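Local coordinates for NEQ263 (Nanoarchaeum equitans Kin4-M, PDB 5BN3), which probably binds ATP as the NeqB subunit of the NeqA-NeqB catalytic core complex of an unusual archaeal ATP synthase, at residues G114-D119 against K381-Q386. Numbering follows the deposited sequence.
Sequences GISSID and KEFIKQ
The side-chain amide of Gln386 donates one hydrogen bond and accepts another at the start of the short helix 116-119. Gln386 NE2 donates to Gly114 O at 2.8 Å, tilted out of that carbonyl's plane. Gln386 OE1 receives the backbone N-H of Ser116, with N at 3.2 Å, on a lone pair in its own carbonyl plane. With CG anti to the backbone N (chi1 172°) and the chain extended beyond it, the amide reaches across to the backbone around Ile115, the N-cap residue; the Gln386 and Ile115 side chains cross at about a right angle. NE2 of Gln386 has a second acceptor in Glu390 O.

A water widens this grip: it donates to OE1 of Gln386 and to Ile384 O, 2.8 Å away, and accepts from Ser117 N. Thus a side-chain oxygen and a water take up successive N-H groups of the helix's first turn. An alanine in place of Gln386 would probably leave the Ser116 N-H without its acceptor, Gly114 O without the amide donor and the water with one fewer partner.

The contact joins the nucleotide-binding domain of the ATPase alpha/beta family to its C-terminal helical domain, where helix 367-384 ends, and all its touching residues are buried.

Van der Waals contact centres on Phe383. Ser116 CB lies over one face of its ring, a CH-pi contact 3.8 Å from the centroid, offset toward the rim. Phe383 CZ comes within 3.3 Å of Ser116 O. Ser116 OG turns instead to Ser397 and Arg392. Farther along, Ser117 CB meets Ile384 CG2 at 4.3 Å.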
loop_
_atom_site.group_PDB
_atom_site.type_symbol
_atom_site.label_atom_id
_atom_site.label_comp_id
_atom_site.label_asym_id
_atom_site.label_seq_id
_atom_site.Cartn_x
_atom_site.Cartn_y
_atom_site.Cartn_z
ATOM N N GLY B 114 -14.871 -4.230 40.376
ATOM C CA GLY B 114 -14.177 -5.156 41.252
ATOM C C GLY B 114 -12.876 -5.630 40.636
ATOM O O GLY B 114 -12.167 -6.459 41.209
ATOM N N ILE B 115 -12.571 -5.096 39.458
ATOM C CA ILE B 115 -11.357 -5.443 38.730
ATOM C C ILE B 115 -10.331 -4.318 38.879
ATOM O O ILE B 115 -10.556 -3.203 38.410
ATOM C CB ILE B 115 -11.676 -5.678 37.238
ATOM C CG1 ILE B 115 -12.757 -6.758 37.095
ATOM C CG2 ILE B 115 -10.425 -6.070 36.473
ATOM C CD1 ILE B 115 -13.401 -6.811 35.721
ATOM N N SER B 116 -9.206 -4.617 39.527
ATOM C CA SER B 116 -8.205 -3.603 39.864
ATOM C C SER B 116 -7.654 -2.855 38.655
ATOM O O SER B 116 -7.528 -1.632 38.681
ATOM C CB SER B 116 -7.047 -4.239 40.635
ATOM O OG SER B 116 -7.507 -4.868 41.813
ATOM N N SER B 117 -7.323 -3.595 37.602
ATOM C CA SER B 117 -6.754 -3.005 36.393
ATOM C C SER B 117 -7.706 -2.022 35.713
ATOM O O SER B 117 -7.281 -1.196 34.904
ATOM C CB SER B 117 -6.320 -4.100 35.418
ATOM O OG SER B 117 -7.380 -4.993 35.133
ATOM N N ILE B 118 -8.990 -2.108 36.050
ATOM C CA ILE B 118 -9.980 -1.151 35.562
ATOM C C ILE B 118 -10.274 -0.063 36.598
ATOM O O ILE B 118 -10.120 1.124 36.318
ATOM C CB ILE B 118 -11.302 -1.857 35.192
ATOM C CG1 ILE B 118 -11.111 -2.738 33.953
ATOM C CG2 ILE B 118 -12.405 -0.837 34.945
ATOM C CD1 ILE B 118 -12.363 -3.495 33.540
ATOM N N ASP B 119 -10.686 -0.473 37.797
ATOM C CA ASP B 119 -11.210 0.456 38.804
ATOM C C ASP B 119 -10.284 1.601 39.234
ATOM O O ASP B 119 -10.744 2.723 39.441
ATOM C CB ASP B 119 -11.682 -0.315 40.043
ATOM C CG ASP B 119 -12.936 -1.126 39.786
ATOM O OD1 ASP B 119 -13.621 -0.874 38.772
ATOM O OD2 ASP B 119 -13.246 -2.012 40.610
ATOM N N LYS B 381 1.930 -9.022 38.090
ATOM C CA LYS B 381 1.775 -10.283 38.818
ATOM C C LYS B 381 0.748 -10.236 39.946
ATOM O O LYS B 381 0.072 -11.229 40.215
ATOM C CB LYS B 381 3.124 -10.739 39.383
ATOM C CG LYS B 381 4.067 -11.324 38.349
ATOM C CD LYS B 381 5.448 -11.575 38.938
ATOM C CE LYS B 381 6.349 -12.278 37.935
ATOM N NZ LYS B 381 7.769 -12.304 38.380
ATOM N N GLU B 382 0.632 -9.088 40.606
ATOM C CA GLU B 382 -0.179 -8.996 41.818
ATOM C C GLU B 382 -1.354 -8.025 41.716
ATOM O O GLU B 382 -2.323 -8.142 42.460
ATOM C CB GLU B 382 0.707 -8.628 43.016
ATOM C CG GLU B 382 1.924 -9.530 43.184
ATOM C CD GLU B 382 2.603 -9.350 44.528
ATOM O OE1 GLU B 382 2.179 -8.460 45.296
ATOM O OE2 GLU B 382 3.556 -10.103 44.820
ATOM N N PHE B 383 -1.267 -7.070 40.798
ATOM C CA PHE B 383 -2.313 -6.063 40.654
ATOM C C PHE B 383 -3.240 -6.376 39.477
ATOM O O PHE B 383 -4.454 -6.482 39.644
ATOM C CB PHE B 383 -1.690 -4.672 40.500
ATOM C CG PHE B 383 -2.695 -3.567 40.373
ATOM C CD1 PHE B 383 -3.325 -3.054 41.496
ATOM C CD2 PHE B 383 -3.000 -3.029 39.131
ATOM C CE1 PHE B 383 -4.251 -2.031 41.383
ATOM C CE2 PHE B 383 -3.926 -2.006 39.012
ATOM C CZ PHE B 383 -4.551 -1.506 40.138
ATOM N N ILE B 384 -2.660 -6.524 38.290
ATOM C CA ILE B 384 -3.435 -6.849 37.096
ATOM C C ILE B 384 -3.992 -8.269 37.163
ATOM O O ILE B 384 -5.187 -8.481 36.957
ATOM C CB ILE B 384 -2.592 -6.682 35.811
ATOM C CG1 ILE B 384 -2.120 -5.232 35.673
ATOM C CG2 ILE B 384 -3.391 -7.091 34.587
ATOM C CD1 ILE B 384 -1.279 -4.983 34.437
ATOM N N LYS B 385 -3.122 -9.235 37.450
ATOM C CA LYS B 385 -3.528 -10.635 37.551
ATOM C C LYS B 385 -4.566 -10.793 38.660
ATOM O O LYS B 385 -4.357 -10.351 39.792
ATOM C CB LYS B 385 -2.312 -11.532 37.815
ATOM C CG LYS B 385 -2.607 -13.031 37.755
ATOM C CD LYS B 385 -1.344 -13.864 37.973
ATOM C CE LYS B 385 -1.648 -15.359 38.007
ATOM N NZ LYS B 385 -2.033 -15.908 36.678
ATOM N N GLN B 386 -5.689 -11.414 38.315
ATOM C CA GLN B 386 -6.837 -11.507 39.209
ATOM C C GLN B 386 -7.784 -12.586 38.694
ATOM O O GLN B 386 -7.959 -12.731 37.484
ATOM C CB GLN B 386 -7.549 -10.150 39.269
ATOM C CG GLN B 386 -8.871 -10.144 40.015
ATOM C CD GLN B 386 -9.545 -8.787 39.988
ATOM O OE1 GLN B 386 -8.901 -7.762 39.750
ATOM N NE2 GLN B 386 -10.849 -8.773 40.229
HETATM O O HOH W 1 -7.256 -6.701 37.537
#